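Local coordinates for protein putative prolyl-tRNA synthetase (Leishmania major, PDB 5XIL) that probably attaches L-proline to its cognate tRNA at the expense of ATP, as a class II prolyl-tRNA synthetase serving protein synthesis, at residues Y44-K47 against C48-F52; L176-L179 against E180-S184; R318-S321 against E322-G326; S14-Y17 against I18-T22. All blocks are in the same frame, centred on the assembly; numbering follows the deposited sequence.

Interaction 1: residues Y44-K47 against C48-F52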
loop_
_atom_site.group_PDB
_atom_site.type_symbol
_atom_site.label_atom_id
_atom_site.label_comp_id
_atom_site.label_asym_id
_atom_site.label_seq_id
_atom_site.Cartn_x
_atom_site.Cartn_y
_atom_site.Cartn_z
ATOM N N TYR A 44 -0.739 -10.184 -5.649
ATOM C CA TYR A 44 -1.987 -9.449 -5.912
ATOM C C TYR A 44 -2.931 -9.653 -4.765
ATOM O O TYR A 44 -3.667 -8.729 -4.362
ATOM C CB TYR A 44 -2.670 -9.899 -7.185
ATOM C CG TYR A 44 -3.817 -9.056 -7.524
ATOM C CD1 TYR A 44 -3.613 -7.824 -8.129
ATOM C CD2 TYR A 44 -5.123 -9.477 -7.275
ATOM C CE1 TYR A 44 -4.706 -6.995 -8.436
ATOM C CE2 TYR A 44 -6.221 -8.680 -7.551
ATOM C CZ TYR A 44 -6.006 -7.434 -8.127
ATOM O OH TYR A 44 -7.052 -6.643 -8.425
ATOM N N VAL A 45 -2.907 -10.876 -4.206
ATOM C CA VAL A 45 -3.772 -11.136 -3.036
ATOM C C VAL A 45 -3.450 -10.190 -1.838
ATOM O O VAL A 45 -4.324 -9.612 -1.276
ATOM C CB VAL A 45 -3.730 -12.615 -2.617
ATOM C CG1 VAL A 45 -4.627 -12.817 -1.454
ATOM C CG2 VAL A 45 -4.109 -13.505 -3.780
ATOM N N TRP A 46 -2.164 -10.036 -1.530
ATOM C CA TRP A 46 -1.655 -9.145 -0.488
ATOM C C TRP A 46 -1.992 -7.713 -0.839
ATOM O O TRP A 46 -2.542 -7.002 -0.020
ATOM C CB TRP A 46 -0.174 -9.374 -0.252
ATOM C CG TRP A 46 0.282 -8.672 1.011
ATOM C CD1 TRP A 46 1.130 -7.640 1.062
ATOM C CD2 TRP A 46 -0.179 -8.889 2.377
ATOM N NE1 TRP A 46 1.286 -7.213 2.384
ATOM C CE2 TRP A 46 0.464 -7.949 3.196
ATOM C CE3 TRP A 46 -1.086 -9.747 2.960
ATOM C CZ2 TRP A 46 0.267 -7.895 4.593
ATOM C CZ3 TRP A 46 -1.265 -9.724 4.325
ATOM C CH2 TRP A 46 -0.605 -8.803 5.132
ATOM N N LYS A 47 -1.855 -7.351 -2.103
ATOM C CA LYS A 47 -2.231 -5.967 -2.518
ATOM C C LYS A 47 -3.711 -5.694 -2.198
ATOM O O LYS A 47 -4.051 -4.644 -1.693
ATOM C CB LYS A 47 -1.981 -5.796 -3.994
ATOM C CG LYS A 47 -2.046 -4.387 -4.393
ATOM C CD LYS A 47 -1.980 -4.332 -5.922
ATOM C CE LYS A 47 -1.124 -3.176 -6.400
ATOM N NZ LYS A 47 -1.209 -3.097 -7.894
ATOM N N CYS A 48 -4.559 -6.675 -2.442
ATOM C CA CYS A 48 -6.003 -6.608 -2.216
ATOM C C CYS A 48 -6.303 -6.475 -0.743
ATOM O O CYS A 48 -7.170 -5.687 -0.320
ATOM C CB CYS A 48 -6.758 -7.824 -2.752
ATOM S SG CYS A 48 -6.825 -7.852 -4.550
ATOM N N VAL A 49 -5.559 -7.269 0.046
ATOM C CA VAL A 49 -5.686 -7.185 1.483
ATOM C C VAL A 49 -5.276 -5.828 2.024
ATOM O O VAL A 49 -5.973 -5.206 2.905
ATOM C CB VAL A 49 -4.909 -8.309 2.190
ATOM C CG1 VAL A 49 -4.862 -8.076 3.704
ATOM C CG2 VAL A 49 -5.502 -9.655 1.831
ATOM N N GLN A 50 -4.174 -5.332 1.509
ATOM C CA GLN A 50 -3.714 -4.006 1.913
ATOM C C GLN A 50 -4.771 -2.914 1.636
ATOM O O GLN A 50 -5.038 -2.082 2.479
ATOM C CB GLN A 50 -2.437 -3.607 1.197
ATOM C CG GLN A 50 -1.224 -4.260 1.723
ATOM C CD GLN A 50 0.074 -3.844 1.008
ATOM O OE1 GLN A 50 0.100 -3.666 -0.185
ATOM N NE2 GLN A 50 1.132 -3.755 1.751
ATOM N N ARG A 51 -5.350 -2.916 0.453
ATOM C CA ARG A 51 -6.378 -1.962 0.107
ATOM C C ARG A 51 -7.586 -2.046 1.024
ATOM O O ARG A 51 -8.006 -1.038 1.581
ATOM C CB ARG A 51 -6.761 -2.105 -1.336
ATOM C CG ARG A 51 -5.634 -1.596 -2.233
ATOM C CD ARG A 51 -5.905 -1.918 -3.704
ATOM N NE ARG A 51 -4.814 -1.447 -4.554
ATOM C CZ ARG A 51 -4.594 -1.912 -5.784
ATOM N NH1 ARG A 51 -5.383 -2.822 -6.290
ATOM N NH2 ARG A 51 -3.590 -1.449 -6.511
ATOM N N PHE A 52 -8.090 -3.257 1.228
ATOM C CA PHE A 52 -9.351 -3.539 1.851
ATOM C C PHE A 52 -9.189 -3.303 3.348
ATOM O O PHE A 52 -9.968 -2.612 3.922
ATOM C CB PHE A 52 -9.744 -4.998 1.556
ATOM C CG PHE A 52 -11.001 -5.496 2.225
ATOM C CD1 PHE A 52 -12.255 -5.198 1.703
ATOM C CD2 PHE A 52 -10.946 -6.245 3.406
ATOM C CE1 PHE A 52 -13.409 -5.696 2.292
ATOM C CE2 PHE A 52 -12.100 -6.759 3.987
ATOM C CZ PHE A 52 -13.326 -6.456 3.449
HETATM O O HOH W 1 2.874 -5.299 4.100
#
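Gln50 N donates to Trp46 O at 2.8 Å, nearly straight at 166°, and the same i to i+4 pattern joins Cys48 to Tyr44, Val49 to Val45 and Arg51 to Lys47 within helix 40-60. A water ties two of the side chains together: it accepts from Trp46 NE1 at 3.0 Å, lying in the plane of the indole at its edge, and takes a weak bond from Gln50 NE2. The Gln50 chain crosses the indole at about a right angle, with CG over one face, 4.2 Å from the centroid of the five-membered ring, a CH-pi contact. On another side of the helix Cys48 SG approaches Tyr44 CE2 to 3.2 Å, a sulfur-aromatic contact oblique to the ring. Val49 CG1 touches Trp46 CZ3, and both side chains pack on Leu264. Lys47 lays CD over one face of the Arg51 guanidinium, and a bend at chi3 (-140°) carries CE and NZ on, NZ to 3.2 Å from Arg51 NH2. These two cations converge on one carboxylate oxygen, OE1 of Glu58 of the second subunit, in two salt bridges. The shared carboxylate probably offsets their mutual charge, and through it this helix face joins the two subunits.

Interaction 2: residues L176-L179 against E180-S184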
loop_
_atom_site.group_PDB
_atom_site.type_symbol
_atom_site.label_atom_id
_atom_site.label_comp_id
_atom_site.label_asym_id
_atom_site.label_seq_id
_atom_site.Cartn_x
_atom_site.Cartn_y
_atom_site.Cartn_z
ATOM N N LEU A 176 -12.172 -5.597 19.354
ATOM C CA LEU A 176 -13.170 -6.355 18.627
ATOM C C LEU A 176 -13.518 -5.758 17.271
ATOM O O LEU A 176 -13.871 -6.500 16.370
ATOM C CB LEU A 176 -14.427 -6.560 19.452
ATOM C CG LEU A 176 -14.307 -7.356 20.744
ATOM C CD1 LEU A 176 -15.553 -7.303 21.620
ATOM C CD2 LEU A 176 -14.012 -8.796 20.388
ATOM N N GLU A 177 -13.422 -4.457 17.116
ATOM C CA GLU A 177 -13.587 -3.840 15.813
ATOM C C GLU A 177 -12.530 -4.348 14.847
ATOM O O GLU A 177 -12.844 -4.665 13.675
ATOM C CB GLU A 177 -13.581 -2.322 15.860
ATOM C CG GLU A 177 -14.904 -1.756 16.420
ATOM C CD GLU A 177 -14.792 -0.279 16.812
ATOM O OE1 GLU A 177 -13.704 0.247 17.122
ATOM O OE2 GLU A 177 -15.832 0.379 16.844
ATOM N N ILE A 178 -11.323 -4.418 15.343
ATOM C CA ILE A 178 -10.205 -4.860 14.562
ATOM C C ILE A 178 -10.361 -6.344 14.233
ATOM O O ILE A 178 -10.150 -6.759 13.082
ATOM C CB ILE A 178 -8.853 -4.567 15.275
ATOM C CG1 ILE A 178 -8.557 -3.065 15.322
ATOM C CG2 ILE A 178 -7.705 -5.357 14.612
ATOM C CD1 ILE A 178 -8.252 -2.426 13.981
ATOM N N LEU A 179 -10.782 -7.139 15.216
ATOM C CA LEU A 179 -11.075 -8.526 14.962
ATOM C C LEU A 179 -12.116 -8.725 13.886
ATOM O O LEU A 179 -11.918 -9.576 13.013
ATOM C CB LEU A 179 -11.503 -9.298 16.246
ATOM C CG LEU A 179 -11.481 -10.819 16.064
ATOM C CD1 LEU A 179 -10.064 -11.301 16.024
ATOM C CD2 LEU A 179 -12.255 -11.505 17.171
ATOM N N GLU A 180 -13.170 -7.896 13.887
ATOM C CA GLU A 180 -14.151 -7.926 12.799
ATOM C C GLU A 180 -13.563 -7.615 11.441
ATOM O O GLU A 180 -13.959 -8.244 10.432
ATOM C CB GLU A 180 -15.370 -7.065 13.108
ATOM C CG GLU A 180 -16.223 -7.612 14.211
ATOM C CD GLU A 180 -16.721 -9.080 14.037
ATOM O OE1 GLU A 180 -17.021 -9.538 12.952
ATOM O OE2 GLU A 180 -16.871 -9.720 15.079
ATOM N N CYS A 181 -12.614 -6.670 11.391
ATOM C CA CYS A 181 -11.910 -6.396 10.185
ATOM C C CYS A 181 -11.165 -7.627 9.662
ATOM O O CYS A 181 -11.192 -7.909 8.452
ATOM C CB CYS A 181 -10.882 -5.261 10.345
ATOM S SG CYS A 181 -11.586 -3.658 10.676
ATOM N N TYR A 182 -10.484 -8.337 10.568
ATOM C CA TYR A 182 -9.721 -9.507 10.176
ATOM C C TYR A 182 -10.696 -10.637 9.687
ATOM O O TYR A 182 -10.396 -11.358 8.719
ATOM C CB TYR A 182 -8.864 -9.959 11.379
ATOM C CG TYR A 182 -7.708 -9.040 11.759
ATOM C CD1 TYR A 182 -7.235 -8.050 10.876
ATOM C CD2 TYR A 182 -7.062 -9.169 12.974
ATOM C CE1 TYR A 182 -6.173 -7.266 11.208
ATOM C CE2 TYR A 182 -6.030 -8.392 13.292
ATOM C CZ TYR A 182 -5.550 -7.455 12.441
ATOM O OH TYR A 182 -4.404 -6.736 12.753
ATOM N N ALA A 183 -11.782 -10.844 10.428
ATOM C CA ALA A 183 -12.802 -11.786 10.029
ATOM C C ALA A 183 -13.267 -11.438 8.610
ATOM O O ALA A 183 -13.501 -12.357 7.798
ATOM C CB ALA A 183 -13.996 -11.799 10.978
ATOM N N SER A 184 -13.489 -10.165 8.372
ATOM C CA SER A 184 -13.961 -9.696 7.069
ATOM C C SER A 184 -12.955 -9.931 5.964
ATOM O O SER A 184 -13.322 -10.281 4.856
ATOM C CB SER A 184 -14.340 -8.246 7.076
ATOM O OG SER A 184 -15.299 -8.041 8.070
#
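Ile178 lies alongside Tyr182, one turn further on in helix 168-189, a helix of the class II synthetase core that packs against strands 253-265 and 210-218. The branch that does the touching is CG2, set over one face of the phenol ring at 4.0 Å from its centroid and 24° off the normal, a CH-pi contact. Chi1 of Tyr182 (-70°) turns its ring back along the helix toward the preceding turn. Ile178 O faces the same ring from 3.6 Å above its plane and still accepts from Tyr182 N at 3.0 Å, with the donor in the carbonyl plane. Both side chains rest on Trp262, and the phenol hydroxyl finds a partner in Gln159. Leu179 and Ala183 turn to Val214 of strand 210-218, whereas Cys181 meets Leu53, Lys56 and Leu60 of helix 40-60.

The other side of the helix is looser. Leu176 is exposed and its side chain turns to Phe481. Glu177 forms a salt bridge with Lys173, a turn earlier. Chi1 of Glu180 (-69°) brings CG within 3.4 Å of Leu176 O, and a bend at chi2 then turns the carboxylate toward its salt-bridge partner Arg196. Toward the buried end of the run, Glu180 O is gripped twice by one residue: Ser184 N at 2.9 Å and Ser184 OG at 2.7 Å reach this single oxygen from opposite faces of its plane.

Interaction 3: residues R318-S321 against E322-G326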
loop_
_atom_site.group_PDB
_atom_site.type_symbol
_atom_site.label_atom_id
_atom_site.label_comp_id
_atom_site.label_asym_id
_atom_site.label_seq_id
_atom_site.Cartn_x
_atom_site.Cartn_y
_atom_site.Cartn_z
ATOM N N ARG A 318 -11.663 -8.147 -28.427
ATOM C CA ARG A 318 -12.793 -7.304 -28.195
ATOM C C ARG A 318 -13.514 -7.651 -26.903
ATOM O O ARG A 318 -14.015 -6.779 -26.188
ATOM C CB ARG A 318 -13.763 -7.443 -29.366
ATOM C CG ARG A 318 -15.012 -6.608 -29.240
ATOM C CD ARG A 318 -15.643 -6.447 -30.630
ATOM N NE ARG A 318 -16.236 -7.690 -31.187
ATOM C CZ ARG A 318 -15.750 -8.441 -32.192
ATOM N NH1 ARG A 318 -14.604 -8.140 -32.822
ATOM N NH2 ARG A 318 -16.431 -9.529 -32.589
ATOM N N LEU A 319 -13.685 -8.923 -26.689
ATOM C CA LEU A 319 -14.322 -9.394 -25.473
ATOM C C LEU A 319 -13.538 -8.951 -24.232
ATOM O O LEU A 319 -14.090 -8.447 -23.266
ATOM C CB LEU A 319 -14.515 -10.912 -25.539
ATOM C CG LEU A 319 -15.094 -11.517 -24.233
ATOM C CD1 LEU A 319 -16.469 -10.924 -23.980
ATOM C CD2 LEU A 319 -15.219 -13.035 -24.221
ATOM N N GLU A 320 -12.255 -9.126 -24.293
ATOM C CA GLU A 320 -11.367 -8.686 -23.234
ATOM C C GLU A 320 -11.618 -7.230 -22.917
ATOM O O GLU A 320 -11.752 -6.820 -21.747
ATOM C CB GLU A 320 -9.931 -8.885 -23.630
ATOM C CG GLU A 320 -8.974 -8.453 -22.533
ATOM C CD GLU A 320 -7.511 -8.554 -22.917
ATOM O OE1 GLU A 320 -7.085 -9.305 -23.824
ATOM O OE2 GLU A 320 -6.766 -7.864 -22.262
ATOM N N SER A 321 -11.695 -6.438 -23.982
ATOM C CA SER A 321 -11.851 -5.009 -23.830
ATOM C C SER A 321 -13.178 -4.663 -23.202
ATOM O O SER A 321 -13.246 -3.784 -22.356
ATOM C CB SER A 321 -11.591 -4.288 -25.160
ATOM O OG SER A 321 -11.900 -2.921 -24.898
ATOM N N GLU A 322 -14.243 -5.331 -23.626
ATOM C CA GLU A 322 -15.582 -5.061 -23.146
ATOM C C GLU A 322 -15.677 -5.457 -21.662
ATOM O O GLU A 322 -16.263 -4.756 -20.818
ATOM C CB GLU A 322 -16.600 -5.896 -23.916
ATOM C CG GLU A 322 -16.755 -5.430 -25.379
ATOM C CD GLU A 322 -17.642 -6.328 -26.244
ATOM O OE1 GLU A 322 -18.285 -7.262 -25.724
ATOM O OE2 GLU A 322 -17.686 -6.100 -27.498
ATOM N N LEU A 323 -15.094 -6.609 -21.342
ATOM C CA LEU A 323 -15.174 -7.003 -19.896
ATOM C C LEU A 323 -14.425 -6.026 -18.981
ATOM O O LEU A 323 -14.921 -5.623 -17.901
ATOM C CB LEU A 323 -14.723 -8.422 -19.736
ATOM C CG LEU A 323 -15.552 -9.522 -20.385
ATOM C CD1 LEU A 323 -14.877 -10.849 -20.190
ATOM C CD2 LEU A 323 -16.920 -9.598 -19.796
ATOM N N CYS A 324 -13.264 -5.600 -19.417
ATOM C CA CYS A 324 -12.404 -4.742 -18.569
ATOM C C CYS A 324 -13.045 -3.365 -18.393
ATOM O O CYS A 324 -13.067 -2.779 -17.298
ATOM C CB CYS A 324 -10.981 -4.670 -19.146
ATOM S SG CYS A 324 -9.960 -6.148 -19.103
ATOM N N GLU A 325 -13.716 -2.895 -19.443
ATOM C CA GLU A 325 -14.458 -1.655 -19.389
ATOM C C GLU A 325 -15.597 -1.746 -18.405
ATOM O O GLU A 325 -15.924 -0.765 -17.781
ATOM C CB GLU A 325 -14.999 -1.243 -20.794
ATOM C CG GLU A 325 -15.598 0.156 -20.823
ATOM C CD GLU A 325 -14.554 1.279 -20.621
ATOM O OE1 GLU A 325 -13.335 1.065 -20.854
ATOM O OE2 GLU A 325 -14.973 2.403 -20.236
ATOM N N GLY A 326 -16.152 -2.941 -18.220
ATOM C CA GLY A 326 -17.184 -3.196 -17.237
ATOM C C GLY A 326 -16.646 -3.579 -15.865
ATOM O O GLY A 326 -17.392 -3.986 -15.011
HETATM O O HOH W 2 -18.921 -7.290 -29.608
#
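Arg318 and Glu322 run side by side in the same direction near the end of helix 306-325, yet their charged groups stop short of a salt bridge. Arg318 leaves the backbone with CG opposite the amide N (chi1 179°), which sets that methylene 3.2 Å from Glu322 OE2. A turn at chi3 (70°) then carries the guanidinium onward, leaving Arg318 NE 4.3 Å from Glu322 OE2, with the guanidinium and carboxylate planes 50° apart. A water bridges the gap: it accepts from Arg318 NE at 3.1 Å, in the guanidinium plane, and donates to Glu322 OE2 at 2.7 Å. The extended Glu322 chain is held at its other oxygen, OE1, by Trp383 NE1, so both carboxylate oxygens have partners. On the buried side Leu319 CD1 meets Leu323 CG at 4.0 Å, the two leucines leaving the helix on different first rotamers. Gly326 N closes the last turn with a 3.2 Å bond to Glu322 O. Within the anticodon-binding domain this helix forms the crossover of a beta-alpha-beta unit between strands 293-297 and 330-332. Leu319 packs on Ile295 of strand 293-297 and on Trp383, while Leu323 reaches Thr387 and Val391 of helix 387-412.

Interaction 4: residues S14-Y17 against I18-T22; sequences SAWY and IDVIT. With ACT (acetate ion), chain D.
Ile18 opens the second half of this run of helix 13-23, its N donating almost straight (174°) to Ser14 O at 3.1 Å, while its own CD1 folds back to 3.4 Å from the same oxygen. Asp19 follows with a backbone bond to Ala15 O; its carboxylate points elsewhere, OD2 meeting Ala6 N and Lys23 NZ. Val20 spreads CG2 over one face of the Trp16 indole, 3.9 Å from the centroid of the five-membered ring, a CH-pi contact nearest to Trp16 CE2. The indole also meets Arg9 in a cation-pi contact and gives its NE1 proton to Asp278 O. Ile21 repeats the pattern on Tyr17: its CG2 stands above the centre of the phenol ring, 4.2 Å from the centroid and only 12° off the normal. With chi1 at 67°, Ile21 CG1 is wedged against both backbone neighbours and CG2 is turned back over the ring. The O atom of an acetate, probably from the crystallisation liquor, accepts from Ser14 OG at 3.1 Å, and its methyl carbon CH3 lies 3.6 Å from Tyr17 CB; Tyr512 OH is a further partner. Near the N-terminus of the construct, the helix lies against helix 267-276, where Tyr17 and Ile21 pack on Ile273, and the Tyr17 hydroxyl bonds to Pro149 O in the neighbouring loop.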
loop_
_atom_site.group_PDB
_atom_site.type_symbol
_atom_site.label_atom_id
_atom_site.label_comp_id
_atom_site.label_asym_id
_atom_site.label_seq_id
_atom_site.Cartn_x
_atom_site.Cartn_y
_atom_site.Cartn_z
ATOM N N SER A 14 1.497 -31.902 2.001
ATOM C CA SER A 14 2.688 -31.087 1.787
ATOM C C SER A 14 3.199 -31.042 0.353
ATOM O O SER A 14 3.629 -29.988 -0.098
ATOM C CB SER A 14 3.841 -31.569 2.629
ATOM O OG SER A 14 3.445 -31.424 3.931
ATOM N N ALA A 15 3.232 -32.172 -0.320
ATOM C CA ALA A 15 3.675 -32.213 -1.691
ATOM C C ALA A 15 2.649 -31.566 -2.637
ATOM O O ALA A 15 3.004 -30.927 -3.605
ATOM C CB ALA A 15 3.927 -33.654 -2.133
ATOM N N TRP A 16 1.370 -31.764 -2.351
ATOM C CA TRP A 16 0.335 -31.101 -3.092
ATOM C C TRP A 16 0.542 -29.571 -3.026
ATOM O O TRP A 16 0.522 -28.898 -4.047
ATOM C CB TRP A 16 -1.005 -31.461 -2.497
ATOM C CG TRP A 16 -2.102 -30.651 -3.066
ATOM C CD1 TRP A 16 -2.800 -30.926 -4.202
ATOM C CD2 TRP A 16 -2.672 -29.457 -2.522
ATOM N NE1 TRP A 16 -3.752 -29.982 -4.427
ATOM C CE2 TRP A 16 -3.685 -29.037 -3.437
ATOM C CE3 TRP A 16 -2.431 -28.709 -1.382
ATOM C CZ2 TRP A 16 -4.466 -27.878 -3.234
ATOM C CZ3 TRP A 16 -3.188 -27.562 -1.178
ATOM C CH2 TRP A 16 -4.188 -27.145 -2.126
ATOM N N TYR A 17 0.760 -29.068 -1.816
ATOM C CA TYR A 17 0.794 -27.605 -1.602
ATOM C C TYR A 17 2.003 -27.045 -2.350
ATOM O O TYR A 17 1.891 -26.044 -3.047
ATOM C CB TYR A 17 0.954 -27.353 -0.126
ATOM C CG TYR A 17 0.991 -25.907 0.296
ATOM C CD1 TYR A 17 -0.146 -25.150 0.300
ATOM C CD2 TYR A 17 2.145 -25.337 0.765
ATOM C CE1 TYR A 17 -0.106 -23.832 0.695
ATOM C CE2 TYR A 17 2.192 -24.023 1.185
ATOM C CZ TYR A 17 1.040 -23.280 1.135
ATOM O OH TYR A 17 1.119 -21.979 1.576
ATOM N N ILE A 18 3.188 -27.656 -2.161
ATOM C CA ILE A 18 4.355 -27.214 -2.896
ATOM C C ILE A 18 4.191 -27.248 -4.409
ATOM O O ILE A 18 4.573 -26.304 -5.067
ATOM C CB ILE A 18 5.599 -28.028 -2.526
ATOM C CG1 ILE A 18 6.049 -27.641 -1.166
ATOM C CG2 ILE A 18 6.754 -27.746 -3.468
ATOM C CD1 ILE A 18 6.784 -28.773 -0.506
ATOM N N ASP A 19 3.564 -28.278 -4.952
ATOM C CA ASP A 19 3.338 -28.397 -6.382
ATOM C C ASP A 19 2.369 -27.281 -6.825
ATOM O O ASP A 19 2.540 -26.657 -7.851
ATOM C CB ASP A 19 2.767 -29.792 -6.759
ATOM C CG ASP A 19 3.014 -30.189 -8.233
ATOM O OD1 ASP A 19 4.091 -29.871 -8.740
ATOM O OD2 ASP A 19 2.113 -30.826 -8.902
ATOM N N VAL A 20 1.351 -27.025 -6.028
ATOM C CA VAL A 20 0.431 -25.979 -6.436
ATOM C C VAL A 20 1.085 -24.627 -6.472
ATOM O O VAL A 20 0.864 -23.909 -7.439
ATOM C CB VAL A 20 -0.802 -25.960 -5.541
ATOM C CG1 VAL A 20 -1.583 -24.638 -5.647
ATOM C CG2 VAL A 20 -1.594 -27.200 -5.848
ATOM N N ILE A 21 1.744 -24.236 -5.416
ATOM C CA ILE A 21 2.223 -22.872 -5.306
ATOM C C ILE A 21 3.294 -22.604 -6.400
ATOM O O ILE A 21 3.394 -21.524 -6.899
ATOM C CB ILE A 21 2.681 -22.481 -3.932
ATOM C CG1 ILE A 21 3.922 -23.230 -3.539
ATOM C CG2 ILE A 21 1.564 -22.618 -2.897
ATOM C CD1 ILE A 21 4.359 -22.918 -2.142
ATOM N N THR A 22 3.998 -23.651 -6.793
ATOM C CA THR A 22 5.022 -23.544 -7.848
ATOM C C THR A 22 4.410 -23.478 -9.232
ATOM O O THR A 22 4.704 -22.573 -9.972
ATOM C CB THR A 22 6.056 -24.684 -7.749
ATOM O OG1 THR A 22 5.378 -25.927 -7.784
ATOM C CG2 THR A 22 6.739 -24.669 -6.478
HETATM C C ACT D . 1.758 -28.238 4.614
HETATM O O ACT D . 2.944 -28.386 4.354
HETATM O OXT ACT D . 1.194 -28.524 5.716
HETATM C CH3 ACT D . 0.945 -27.675 3.485
#

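All four contacts lie within one helix each, between residues one turn apart, but their surroundings set their chemistry. Interactions 1 and 2 are largely buried and touch each other, through Phe52 CE2 and Ser184 O at 3.8 Å, where helices 40-60 and 168-189 meet; both pack on strand 253-265. Only interaction 1 also reaches the second subunit, and its cations serve that interface, whereas the charges of interaction 2 are paired within the chain. Interactions 1 and 4 both border helix 267-276, though their nearest atoms are about 11 Å apart. Interaction 3, in the anticodon-binding domain, is the most exposed: there a water joins two opposite charges, where interactions 1, 2 and 4 set aliphatic carbons over aromatic rings.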